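Local coordinates for transmembrane oligosaccharyl transferase (Archaeoglobus fulgidus, PDB 3WAJ), which belongs to the STT3/AglB family of GT-C membrane proteins, with a helical membrane-spanning part followed by a mixed helix-and-strand part, and holds a zinc ion, at residues A[175-180]-A[248-253]; A[204-209]-A[254-259]; A[546-551]-A[603-608]; A[694-699]-A[771-776]. All blocks are in the same frame, centred on the assembly; numbering follows the deposited sequence.

Contact 1: residues A[175-180]-A[248-253]; sequences GTFLLA and LVAVVT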
loop_
_atom_site.group_PDB
_atom_site.type_symbol
_atom_site.label_atom_id
_atom_site.label_comp_id
_atom_site.label_asym_id
_atom_site.label_seq_id
_atom_site.Cartn_x
_atom_site.Cartn_y
_atom_site.Cartn_z
ATOM N N GLY A 175 26.741 -6.917 8.141
ATOM C CA GLY A 175 27.782 -6.372 8.993
ATOM C C GLY A 175 28.137 -7.273 10.158
ATOM O O GLY A 175 29.307 -7.426 10.500
ATOM N N THR A 176 27.125 -7.871 10.773
ATOM C CA THR A 176 27.359 -8.771 11.898
ATOM C C THR A 176 27.922 -10.105 11.430
ATOM O O THR A 176 28.700 -10.748 12.139
ATOM C CB THR A 176 26.079 -9.018 12.724
ATOM O OG1 THR A 176 25.050 -9.549 11.873
ATOM C CG2 THR A 176 25.605 -7.729 13.407
ATOM N N PHE A 177 27.507 -10.544 10.246
ATOM C CA PHE A 177 28.092 -11.754 9.682
ATOM C C PHE A 177 29.572 -11.543 9.337
ATOM O O PHE A 177 30.407 -12.403 9.620
ATOM C CB PHE A 177 27.345 -12.235 8.445
ATOM C CG PHE A 177 27.942 -13.472 7.834
ATOM C CD1 PHE A 177 27.665 -14.721 8.367
ATOM C CD2 PHE A 177 28.804 -13.383 6.737
ATOM C CE1 PHE A 177 28.234 -15.863 7.827
ATOM C CE2 PHE A 177 29.376 -14.524 6.182
ATOM C CZ PHE A 177 29.094 -15.766 6.727
ATOM N N LEU A 178 29.892 -10.409 8.716
ATOM C CA LEU A 178 31.270 -10.146 8.341
ATOM C C LEU A 178 32.105 -9.975 9.599
ATOM O O LEU A 178 33.223 -10.479 9.682
ATOM C CB LEU A 178 31.373 -8.947 7.395
ATOM C CG LEU A 178 30.834 -9.284 6.001
ATOM C CD1 LEU A 178 30.954 -8.117 5.036
ATOM C CD2 LEU A 178 31.535 -10.512 5.434
ATOM N N LEU A 179 31.537 -9.309 10.596
ATOM C CA LEU A 179 32.176 -9.183 11.902
ATOM C C LEU A 179 32.483 -10.558 12.509
ATOM O O LEU A 179 33.513 -10.742 13.155
ATOM C CB LEU A 179 31.286 -8.361 12.838
ATOM C CG LEU A 179 31.854 -7.799 14.147
ATOM C CD1 LEU A 179 31.853 -8.820 15.261
ATOM C CD2 LEU A 179 33.258 -7.265 13.943
ATOM N N ALA A 180 31.604 -11.529 12.297
ATOM C CA ALA A 180 31.855 -12.875 12.817
ATOM C C ALA A 180 32.901 -13.671 12.003
ATOM O O ALA A 180 33.344 -14.734 12.443
ATOM C CB ALA A 180 30.542 -13.663 12.967
ATOM N N LEU A 248 32.103 -22.585 9.534
ATOM C CA LEU A 248 31.632 -22.898 10.888
ATOM C C LEU A 248 30.731 -21.777 11.435
ATOM O O LEU A 248 29.662 -22.037 12.006
ATOM C CB LEU A 248 32.804 -23.203 11.838
ATOM C CG LEU A 248 33.387 -24.624 11.794
ATOM C CD1 LEU A 248 34.667 -24.757 12.642
ATOM C CD2 LEU A 248 32.342 -25.658 12.227
ATOM N N VAL A 249 31.162 -20.535 11.230
ATOM C CA VAL A 249 30.368 -19.370 11.581
ATOM C C VAL A 249 28.985 -19.411 10.926
ATOM O O VAL A 249 27.961 -19.146 11.575
ATOM C CB VAL A 249 31.097 -18.089 11.162
ATOM C CG1 VAL A 249 30.145 -16.889 11.159
ATOM C CG2 VAL A 249 32.261 -17.844 12.085
ATOM N N ALA A 250 28.967 -19.745 9.636
ATOM C CA ALA A 250 27.719 -19.853 8.897
ATOM C C ALA A 250 26.859 -20.961 9.499
ATOM O O ALA A 250 25.651 -20.797 9.633
ATOM C CB ALA A 250 27.985 -20.098 7.424
ATOM N N VAL A 251 27.481 -22.084 9.866
ATOM C CA VAL A 251 26.748 -23.168 10.516
ATOM C C VAL A 251 26.018 -22.655 11.758
ATOM O O VAL A 251 24.820 -22.884 11.912
ATOM C CB VAL A 251 27.656 -24.363 10.874
ATOM C CG1 VAL A 251 26.952 -25.286 11.856
ATOM C CG2 VAL A 251 28.045 -25.143 9.613
ATOM N N VAL A 252 26.734 -21.933 12.618
ATOM C CA VAL A 252 26.154 -21.388 13.845
ATOM C C VAL A 252 25.067 -20.360 13.537
ATOM O O VAL A 252 23.944 -20.456 14.053
ATOM C CB VAL A 252 27.236 -20.772 14.774
ATOM C CG1 VAL A 252 26.598 -20.114 16.005
ATOM C CG2 VAL A 252 28.238 -21.838 15.205
ATOM N N THR A 253 25.408 -19.391 12.689
ATOM C CA THR A 253 24.485 -18.330 12.267
ATOM C C THR A 253 23.149 -18.878 11.730
ATOM O O THR A 253 22.059 -18.517 12.208
ATOM C CB THR A 253 25.139 -17.456 11.183
ATOM O OG1 THR A 253 26.349 -16.879 11.692
ATOM C CG2 THR A 253 24.205 -16.349 10.731
#

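Contact 2: residues A[204-209]-A[254-259]; sequences AGITIG and FAVSAL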
loop_
_atom_site.group_PDB
_atom_site.type_symbol
_atom_site.label_atom_id
_atom_site.label_comp_id
_atom_site.label_asym_id
_atom_site.label_seq_id
_atom_site.Cartn_x
_atom_site.Cartn_y
_atom_site.Cartn_z
ATOM N N ALA A 204 24.819 -12.702 14.910
ATOM C CA ALA A 204 24.558 -12.634 13.477
ATOM C C ALA A 204 23.340 -13.489 13.110
ATOM O O ALA A 204 22.512 -13.095 12.287
ATOM C CB ALA A 204 25.774 -13.079 12.698
ATOM N N GLY A 205 23.238 -14.662 13.727
ATOM C CA GLY A 205 22.081 -15.515 13.554
ATOM C C GLY A 205 20.814 -14.836 14.050
ATOM O O GLY A 205 19.724 -15.108 13.554
ATOM N N ILE A 206 20.960 -13.947 15.032
ATOM C CA ILE A 206 19.817 -13.225 15.589
ATOM C C ILE A 206 19.329 -12.173 14.610
ATOM O O ILE A 206 18.126 -12.008 14.415
ATOM C CB ILE A 206 20.139 -12.594 16.975
ATOM C CG1 ILE A 206 20.096 -13.659 18.069
ATOM C CG2 ILE A 206 19.152 -11.500 17.324
ATOM C CD1 ILE A 206 20.607 -13.186 19.404
ATOM N N THR A 207 20.268 -11.462 13.993
ATOM C CA THR A 207 19.925 -10.437 13.011
ATOM C C THR A 207 19.239 -11.057 11.789
ATOM O O THR A 207 18.299 -10.482 11.246
ATOM C CB THR A 207 21.151 -9.623 12.582
ATOM O OG1 THR A 207 22.106 -10.501 11.978
ATOM C CG2 THR A 207 21.782 -8.935 13.781
ATOM N N ILE A 208 19.694 -12.232 11.360
ATOM C CA ILE A 208 18.983 -12.917 10.281
ATOM C C ILE A 208 17.570 -13.285 10.727
ATOM O O ILE A 208 16.584 -12.912 10.078
ATOM C CB ILE A 208 19.721 -14.159 9.779
ATOM C CG1 ILE A 208 20.975 -13.734 9.010
ATOM C CG2 ILE A 208 18.799 -15.003 8.877
ATOM C CD1 ILE A 208 21.832 -14.880 8.560
ATOM N N GLY A 209 17.483 -13.998 11.850
ATOM C CA GLY A 209 16.211 -14.311 12.476
ATOM C C GLY A 209 15.278 -13.115 12.513
ATOM O O GLY A 209 14.106 -13.229 12.116
ATOM N N PHE A 254 23.240 -19.751 10.737
ATOM C CA PHE A 254 22.048 -20.353 10.157
ATOM C C PHE A 254 21.313 -21.225 11.170
ATOM O O PHE A 254 20.088 -21.246 11.186
ATOM C CB PHE A 254 22.403 -21.126 8.879
ATOM C CG PHE A 254 22.692 -20.234 7.706
ATOM C CD1 PHE A 254 21.825 -19.193 7.382
ATOM C CD2 PHE A 254 23.832 -20.421 6.932
ATOM C CE1 PHE A 254 22.077 -18.357 6.296
ATOM C CE2 PHE A 254 24.100 -19.585 5.841
ATOM C CZ PHE A 254 23.218 -18.554 5.522
ATOM N N ALA A 255 22.056 -21.926 12.025
ATOM C CA ALA A 255 21.424 -22.698 13.092
ATOM C C ALA A 255 20.620 -21.786 14.024
ATOM O O ALA A 255 19.454 -22.064 14.336
ATOM C CB ALA A 255 22.459 -23.504 13.878
ATOM N N VAL A 256 21.239 -20.692 14.459
ATOM C CA VAL A 256 20.575 -19.781 15.379
ATOM C C VAL A 256 19.345 -19.150 14.730
ATOM O O VAL A 256 18.284 -19.100 15.342
ATOM C CB VAL A 256 21.543 -18.710 15.930
ATOM C CG1 VAL A 256 20.783 -17.604 16.663
ATOM C CG2 VAL A 256 22.574 -19.358 16.859
ATOM N N SER A 257 19.483 -18.695 13.487
ATOM C CA SER A 257 18.374 -18.042 12.788
ATOM C C SER A 257 17.167 -18.962 12.720
ATOM O O SER A 257 16.028 -18.515 12.873
ATOM C CB SER A 257 18.784 -17.623 11.373
ATOM O OG SER A 257 19.028 -18.751 10.552
ATOM N N ALA A 258 17.427 -20.253 12.499
ATOM C CA ALA A 258 16.364 -21.260 12.423
ATOM C C ALA A 258 15.641 -21.423 13.768
ATOM O O ALA A 258 14.426 -21.592 13.813
ATOM C CB ALA A 258 16.930 -22.572 11.967
ATOM N N LEU A 259 16.407 -21.393 14.854
ATOM C CA LEU A 259 15.854 -21.476 16.202
ATOM C C LEU A 259 14.936 -20.303 16.496
ATOM O O LEU A 259 13.861 -20.467 17.076
ATOM C CB LEU A 259 16.981 -21.486 17.236
ATOM C CG LEU A 259 17.616 -22.833 17.517
ATOM C CD1 LEU A 259 18.761 -22.670 18.504
ATOM C CD2 LEU A 259 16.550 -23.760 18.062
#

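Contact 3: residues A[546-551]-A[603-608]; sequences GVISWW and LNVKYV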
loop_
_atom_site.group_PDB
_atom_site.type_symbol
_atom_site.label_atom_id
_atom_site.label_comp_id
_atom_site.label_asym_id
_atom_site.label_seq_id
_atom_site.Cartn_x
_atom_site.Cartn_y
_atom_site.Cartn_z
ATOM N N GLY A 546 -20.916 -6.669 5.485
ATOM C CA GLY A 546 -19.711 -6.186 4.849
ATOM C C GLY A 546 -19.829 -4.752 4.380
ATOM O O GLY A 546 -20.927 -4.229 4.129
ATOM N N VAL A 547 -18.669 -4.119 4.261
ATOM C CA VAL A 547 -18.559 -2.762 3.791
ATOM C C VAL A 547 -17.746 -2.783 2.491
ATOM O O VAL A 547 -16.566 -3.166 2.478
ATOM C CB VAL A 547 -17.865 -1.904 4.829
ATOM C CG1 VAL A 547 -17.716 -0.446 4.323
ATOM C CG2 VAL A 547 -18.642 -1.937 6.137
ATOM N N ILE A 548 -18.375 -2.368 1.395
ATOM C CA ILE A 548 -17.725 -2.441 0.099
ATOM C C ILE A 548 -17.197 -1.084 -0.394
ATOM O O ILE A 548 -17.885 -0.067 -0.382
ATOM C CB ILE A 548 -18.628 -3.109 -0.960
ATOM C CG1 ILE A 548 -17.797 -3.498 -2.183
ATOM C CG2 ILE A 548 -19.774 -2.204 -1.357
ATOM C CD1 ILE A 548 -18.374 -4.671 -2.948
ATOM N N SER A 549 -15.954 -1.091 -0.849
ATOM C CA SER A 549 -15.293 0.114 -1.311
ATOM C C SER A 549 -14.084 -0.353 -2.118
ATOM O O SER A 549 -13.800 -1.539 -2.170
ATOM C CB SER A 549 -14.855 0.956 -0.106
ATOM O OG SER A 549 -14.149 2.109 -0.532
ATOM N N TRP A 550 -13.363 0.560 -2.746
ATOM C CA TRP A 550 -12.192 0.157 -3.516
ATOM C C TRP A 550 -11.154 -0.474 -2.564
ATOM O O TRP A 550 -11.194 -0.226 -1.350
ATOM C CB TRP A 550 -11.622 1.367 -4.278
ATOM C CG TRP A 550 -10.591 1.036 -5.330
ATOM C CD1 TRP A 550 -9.428 1.709 -5.560
ATOM C CD2 TRP A 550 -10.627 -0.040 -6.292
ATOM N NE1 TRP A 550 -8.739 1.126 -6.595
ATOM C CE2 TRP A 550 -9.447 0.052 -7.062
ATOM C CE3 TRP A 550 -11.537 -1.072 -6.570
ATOM C CZ2 TRP A 550 -9.152 -0.845 -8.103
ATOM C CZ3 TRP A 550 -11.239 -1.965 -7.595
ATOM C CH2 TRP A 550 -10.059 -1.842 -8.352
ATOM N N TRP A 551 -10.239 -1.289 -3.089
ATOM C CA TRP A 551 -9.373 -2.084 -2.209
ATOM C C TRP A 551 -8.362 -1.248 -1.420
ATOM O O TRP A 551 -7.957 -1.649 -0.329
ATOM C CB TRP A 551 -8.664 -3.191 -2.987
ATOM C CG TRP A 551 -7.763 -2.723 -4.099
ATOM C CD1 TRP A 551 -8.104 -2.562 -5.412
ATOM C CD2 TRP A 551 -6.359 -2.409 -4.010
ATOM N NE1 TRP A 551 -7.010 -2.156 -6.143
ATOM C CE2 TRP A 551 -5.929 -2.046 -5.310
ATOM C CE3 TRP A 551 -5.432 -2.385 -2.958
ATOM C CZ2 TRP A 551 -4.601 -1.677 -5.593
ATOM C CZ3 TRP A 551 -4.113 -2.012 -3.234
ATOM C CH2 TRP A 551 -3.710 -1.663 -4.546
ATOM N N LEU A 603 -21.502 -11.172 -1.070
ATOM C CA LEU A 603 -20.536 -10.680 -0.091
ATOM C C LEU A 603 -21.247 -10.075 1.101
ATOM O O LEU A 603 -20.613 -9.494 1.989
ATOM C CB LEU A 603 -19.578 -9.678 -0.726
ATOM C CG LEU A 603 -18.933 -10.213 -2.010
ATOM C CD1 LEU A 603 -18.308 -9.089 -2.832
ATOM C CD2 LEU A 603 -17.907 -11.301 -1.690
ATOM N N ASN A 604 -22.570 -10.216 1.115
ATOM C CA ASN A 604 -23.360 -9.766 2.249
ATOM C C ASN A 604 -23.066 -8.298 2.608
ATOM O O ASN A 604 -22.826 -7.964 3.782
ATOM C CB ASN A 604 -23.048 -10.665 3.448
ATOM C CG ASN A 604 -24.049 -10.524 4.557
ATOM O OD1 ASN A 604 -25.250 -10.374 4.304
ATOM N ND2 ASN A 604 -23.563 -10.555 5.806
ATOM N N VAL A 605 -23.058 -7.411 1.616
ATOM C CA VAL A 605 -22.729 -6.030 1.952
ATOM C C VAL A 605 -23.949 -5.284 2.476
ATOM O O VAL A 605 -25.075 -5.515 2.034
ATOM C CB VAL A 605 -22.012 -5.249 0.810
ATOM C CG1 VAL A 605 -21.559 -6.173 -0.305
ATOM C CG2 VAL A 605 -22.884 -4.129 0.283
ATOM N N LYS A 606 -23.713 -4.403 3.439
ATOM C CA LYS A 606 -24.760 -3.545 3.948
ATOM C C LYS A 606 -24.421 -2.052 3.738
ATOM O O LYS A 606 -25.306 -1.191 3.715
ATOM C CB LYS A 606 -25.019 -3.844 5.425
ATOM C CG LYS A 606 -26.263 -3.155 5.936
ATOM C CD LYS A 606 -26.509 -3.348 7.440
ATOM C CE LYS A 606 -27.964 -2.945 7.750
ATOM N NZ LYS A 606 -28.132 -2.491 9.149
ATOM N N TYR A 607 -23.141 -1.746 3.576
ATOM C CA TYR A 607 -22.728 -0.370 3.295
ATOM C C TYR A 607 -21.746 -0.297 2.153
ATOM O O TYR A 607 -20.920 -1.195 1.960
ATOM C CB TYR A 607 -22.130 0.306 4.531
ATOM C CG TYR A 607 -23.114 0.341 5.657
ATOM C CD1 TYR A 607 -24.057 1.357 5.732
ATOM C CD2 TYR A 607 -23.142 -0.668 6.615
ATOM C CE1 TYR A 607 -24.984 1.395 6.741
ATOM C CE2 TYR A 607 -24.069 -0.645 7.643
ATOM C CZ TYR A 607 -24.994 0.393 7.695
ATOM O OH TYR A 607 -25.934 0.445 8.695
ATOM N N VAL A 608 -21.869 0.782 1.392
ATOM C CA VAL A 608 -20.956 1.092 0.304
ATOM C C VAL A 608 -20.270 2.407 0.692
ATOM O O VAL A 608 -20.934 3.342 1.144
ATOM C CB VAL A 608 -21.729 1.307 -1.019
ATOM C CG1 VAL A 608 -20.765 1.515 -2.186
ATOM C CG2 VAL A 608 -22.691 0.145 -1.302
#

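Contact 4: residues A[694-699]-A[771-776]; sequences RMIYES and VKIFER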
loop_
_atom_site.group_PDB
_atom_site.type_symbol
_atom_site.label_atom_id
_atom_site.label_comp_id
_atom_site.label_asym_id
_atom_site.label_seq_id
_atom_site.Cartn_x
_atom_site.Cartn_y
_atom_site.Cartn_z
ATOM N N ARG A 694 -29.355 3.904 -0.540
ATOM C CA ARG A 694 -29.704 5.281 -0.149
ATOM C C ARG A 694 -28.445 5.910 0.416
ATOM O O ARG A 694 -27.612 5.207 1.003
ATOM C CB ARG A 694 -30.835 5.300 0.903
ATOM C CG ARG A 694 -30.596 4.398 2.128
ATOM C CD ARG A 694 -31.674 4.592 3.165
ATOM N NE ARG A 694 -31.496 3.777 4.370
ATOM C CZ ARG A 694 -32.380 3.709 5.366
ATOM N NH1 ARG A 694 -33.508 4.397 5.302
ATOM N NH2 ARG A 694 -32.141 2.949 6.418
ATOM N N MET A 695 -28.274 7.211 0.232
ATOM C CA MET A 695 -27.145 7.881 0.857
ATOM C C MET A 695 -27.483 8.077 2.333
ATOM O O MET A 695 -28.635 8.355 2.676
ATOM C CB MET A 695 -26.878 9.214 0.165
ATOM C CG MET A 695 -25.775 10.066 0.787
ATOM S SD MET A 695 -25.248 11.316 -0.386
ATOM C CE MET A 695 -24.773 12.528 0.769
ATOM N N ILE A 696 -26.501 7.909 3.211
ATOM C CA ILE A 696 -26.758 8.124 4.635
ATOM C C ILE A 696 -25.863 9.191 5.243
ATOM O O ILE A 696 -26.166 9.722 6.320
ATOM C CB ILE A 696 -26.648 6.830 5.449
ATOM C CG1 ILE A 696 -25.252 6.231 5.323
ATOM C CG2 ILE A 696 -27.703 5.838 5.009
ATOM C CD1 ILE A 696 -25.084 4.929 6.100
ATOM N N TYR A 697 -24.769 9.494 4.543
ATOM C CA TYR A 697 -23.755 10.450 5.004
ATOM C C TYR A 697 -22.824 10.856 3.857
ATOM O O TYR A 697 -22.470 10.020 3.020
ATOM C CB TYR A 697 -22.930 9.809 6.135
ATOM C CG TYR A 697 -21.746 10.619 6.649
ATOM C CD1 TYR A 697 -20.520 10.621 5.978
ATOM C CD2 TYR A 697 -21.833 11.334 7.844
ATOM C CE1 TYR A 697 -19.423 11.344 6.471
ATOM C CE2 TYR A 697 -20.749 12.054 8.336
ATOM C CZ TYR A 697 -19.550 12.055 7.646
ATOM O OH TYR A 697 -18.482 12.766 8.130
ATOM N N GLU A 698 -22.416 12.122 3.820
ATOM C CA GLU A 698 -21.268 12.530 2.994
ATOM C C GLU A 698 -20.360 13.468 3.784
ATOM O O GLU A 698 -20.799 14.142 4.714
ATOM C CB GLU A 698 -21.696 13.202 1.678
ATOM C CG GLU A 698 -22.283 14.614 1.842
ATOM C CD GLU A 698 -22.532 15.318 0.490
ATOM O OE1 GLU A 698 -21.952 14.898 -0.541
ATOM O OE2 GLU A 698 -23.307 16.305 0.448
ATOM N N SER A 699 -19.086 13.497 3.411
ATOM C CA SER A 699 -18.117 14.391 4.038
ATOM C C SER A 699 -18.193 15.760 3.410
ATOM O O SER A 699 -18.974 16.003 2.489
ATOM C CB SER A 699 -16.714 13.879 3.793
ATOM O OG SER A 699 -16.421 13.885 2.407
ATOM N N VAL A 771 -16.133 12.054 0.259
ATOM C CA VAL A 771 -16.487 10.692 0.648
ATOM C C VAL A 771 -17.990 10.588 0.848
ATOM O O VAL A 771 -18.587 11.447 1.488
ATOM C CB VAL A 771 -15.781 10.274 1.949
ATOM C CG1 VAL A 771 -16.098 8.811 2.274
ATOM C CG2 VAL A 771 -14.284 10.462 1.822
ATOM N N LYS A 772 -18.597 9.545 0.287
ATOM C CA LYS A 772 -20.029 9.295 0.460
ATOM C C LYS A 772 -20.275 7.874 0.957
ATOM O O LYS A 772 -19.612 6.939 0.522
ATOM C CB LYS A 772 -20.794 9.547 -0.844
ATOM C CG LYS A 772 -20.816 11.000 -1.262
ATOM C CD LYS A 772 -21.401 11.123 -2.654
ATOM C CE LYS A 772 -21.017 12.438 -3.300
ATOM N NZ LYS A 772 -21.856 12.673 -4.492
ATOM N N ILE A 773 -21.226 7.727 1.873
ATOM C CA ILE A 773 -21.591 6.419 2.395
ATOM C C ILE A 773 -23.038 6.083 2.034
ATOM O O ILE A 773 -23.949 6.884 2.236
ATOM C CB ILE A 773 -21.429 6.379 3.917
ATOM C CG1 ILE A 773 -19.987 6.690 4.294
ATOM C CG2 ILE A 773 -21.831 5.029 4.491
ATOM C CD1 ILE A 773 -19.772 6.801 5.801
ATOM N N PHE A 774 -23.253 4.889 1.510
ATOM C CA PHE A 774 -24.595 4.435 1.191
ATOM C C PHE A 774 -24.936 3.173 1.988
ATOM O O PHE A 774 -24.045 2.399 2.362
ATOM C CB PHE A 774 -24.700 4.140 -0.302
ATOM C CG PHE A 774 -24.393 5.326 -1.175
ATOM C CD1 PHE A 774 -25.425 6.081 -1.728
ATOM C CD2 PHE A 774 -23.074 5.693 -1.444
ATOM C CE1 PHE A 774 -25.158 7.196 -2.536
ATOM C CE2 PHE A 774 -22.794 6.807 -2.260
ATOM C CZ PHE A 774 -23.846 7.557 -2.804
ATOM N N GLU A 775 -26.227 2.964 2.238
ATOM C CA GLU A 775 -26.695 1.743 2.878
ATOM C C GLU A 775 -27.432 0.881 1.870
ATOM O O GLU A 775 -28.319 1.363 1.151
ATOM C CB GLU A 775 -27.642 2.041 4.050
ATOM C CG GLU A 775 -28.060 0.783 4.807
ATOM C CD GLU A 775 -29.085 1.051 5.893
ATOM O OE1 GLU A 775 -29.734 2.125 5.857
ATOM O OE2 GLU A 775 -29.247 0.175 6.779
ATOM N N ARG A 776 -27.066 -0.396 1.816
ATOM C CA ARG A 776 -27.809 -1.342 0.993
ATOM C C ARG A 776 -29.049 -1.775 1.773
ATOM O O ARG A 776 -28.983 -2.091 2.963
ATOM C CB ARG A 776 -26.948 -2.545 0.605
ATOM C CG ARG A 776 -27.693 -3.588 -0.194
ATOM C CD ARG A 776 -26.760 -4.594 -0.866
ATOM N NE ARG A 776 -27.570 -5.608 -1.530
ATOM C CZ ARG A 776 -27.779 -6.833 -1.062
ATOM N NH1 ARG A 776 -27.177 -7.227 0.048
ATOM N NH2 ARG A 776 -28.573 -7.671 -1.724
#

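Contact 1: residues A[175-180]-A[248-253]
Phe177 and Ala180, one turn apart on one helix, receive Val249 from the other between them. Its CG1 methyl rests 3.7 Å from Ala180 CB and 4.0 Å from Phe177 CE1, approaching the ring obliquely, while its second methyl, CG2, lies 3.3 Å from the carbonyl oxygen, Ala180 O. A branched valine suits the place because its two methyls divide the work, CG1 filling the angle between Ala180 and the ring and CG2 lying against the carbonyl. The phenyl group turns its rim to the partner helix: Ala250 CA, 4.2 Å from Phe177 CE1, and Thr253 OG1 both sit near the ring plane. Phe177, its CG anti to the backbone nitrogen (chi1 179°), carries its ring across to that helix. This is a buried contact between two helices of the STT3 membrane bundle, which run roughly antiparallel, their local axes 10.4 Å apart at 137°. Ala180 is small where the backbones come closer, its CA 6.8 Å from Val249 CA. One step further out, the hydroxyl Thr253 OG1 donates to Val249 O over 2.8 Å, from above the carbonyl plane, and Val249 O also accepts Thr253 N. The threonine's polar group is thus satisfied within its own helix, and its CG2 methyl packs on Ile208 of helix 199-214. Trp184, in a loop, lies against Val249, and Ala291 of helix 278-303 backs Ala250.

Contact 2: residues A[204-209]-A[254-259]
The carbonyl oxygen of Phe254 is gripped twice, by Ala258 N of the regular helical bond and by the hydroxyl of Ser257, whose OG lies 2.8 Å from Phe254 O. Both donors come from the same face of the carbonyl plane, the hydroxyl tilted 32° from it. Ser257 OG stands between its backbone nitrogen and carbonyl carbon (chi1 67°), which folds it back onto its own helix; a weak further bond runs to Thr253 O. Serine is apt in this buried spot, since its hydroxyl is bonded within its own helix and its small side chain lets the partner helix come close. Ser257 CB lies 3.6 Å from the CG2 methyl of Ile208. Nearby, Gly205 O approaches Ser257 CA at 3.3 Å in a CA-H...O contact. Gly205 and Gly209, four residues apart, form a GxxxG pattern, a recurrent element of close helix packing in membranes, and the local axes here come within 7.3 Å at 44°. The bare surface at Gly205 admits Val256, whose CG1 rests 3.8 Å from Gly205 C, while at Gly209 the helices draw in until its CA is 4.3 Å from Ser257 CA. Beside this seam Ile208 extends CD1 obliquely to the Phe254 ring, 4.2 Å from CE1. Ile208, branched at CB, touches the serine with CG2 and the phenylalanine with CD1. Ile225 of helix 221-234 packs on both Ile208 and Phe254, and Leu284 of helix 278-303 lies against Ser257.

Contact 3: residues A[546-551]-A[603-608]
A short parallel strand pair leads into the WWDYG sequence that marks the STT3 family, its two tryptophans being Trp550 and Trp551. Gly546 opens the pairing: Gly546 N donates to Asn604 O at 2.9 Å, and Gly546 O accepts Lys606 N at 2.9 Å and, weakly, Tyr607 N at 3.4 Å. Two successive amides on one carbonyl go with a beta bulge, after which the register moves on by one and Ile548 N reaches Tyr607 O at 2.9 Å. Glycine fits where Leu603 O and Asn604 O crowd the strand. Asn604, with positive phi, is the C-prime residue of the Schellman motif ending helix 593-602, a conformation asparagine tolerates well. On one side of the sheet Ile548 sends CG2 to Val608 CG2 at 3.7 Å and Val605 CG2 at 4.0 Å; the Ile548 and Val608 side chains lie alongside one another, and Phe587 packs on both. On the other, Val547 CG2 meets Tyr607 CB at 4.4 Å, and Met510 packs on both residues. The pair forms a parallel part of a mixed sheet packed against helices, helix 501-513 on the Val547 side and helix 584-588 on the Ile548 side, as in an alpha/beta fold.

Contact 4: residues A[694-699]-A[771-776]
A classic beta bulge interrupts this antiparallel strand pair: Ile696 and Tyr697 both stand opposite Ile773. Ile696 N donates to Ile773 O and Ile773 N to Tyr697 O, at 2.9 and 2.8 Å, and the pairing continues on either side of the extra residue. Ile773 fills the spot with two arms, CG2 lying 3.6 Å from Ile696 CD1 and CD1 3.9 Å from Tyr697 CD1. At one end Arg694 and Glu775 run side by side. Both Arg694 NH2 (2.6 Å) and Arg694 NE (2.8 Å) reach Glu775 OE1, the first on its syn side and the second on its anti side, with the oxygen nearly in the guanidinium plane; this salt bridge probably offsets the cost of burying both charges, and Arg694 NH1 pairs further with Glu855. On the opposite face from Arg694 and Glu775, Met695 SD lies 5.2 Å from the Phe774 ring centroid, 38° off the normal, an oblique Met-aromatic contact. At the far end Ser699 OG accepts Val771 N at 2.8 Å, a hydroxyl continuing the pairing where the strand stops. Strand 693-698 is an outermost strand of the mixed sheet; strand 771-776 separates it from strand 605-611, while helix 501-513 packs on Ile696 and Tyr697 through Trp509 and Ala506.

How the contacts relate
From the N terminus, helix 163-181 comes first, then helix 199-214, and both are later met by helix 243-261. Contact 1 closes a loop of 67 residues and contact 2 one of 44, and because their segments alternate along the chain the two loops cross. They adjoin in space, with a probable hydrogen bond between Thr176 OG1 and Thr207 OG1, and tie three helices of the membrane bundle. Contact 3, after 51 intervening residues, joins strands 546-548 and 605-611; contact 4, after 71, joins strands 693-698 and 771-776. These follow in series without nesting, all in one mixed sheet, where 605-611 and 771-776 are antiparallel neighbours. Centres of contacts 1 and 4 lie about 58 Å apart.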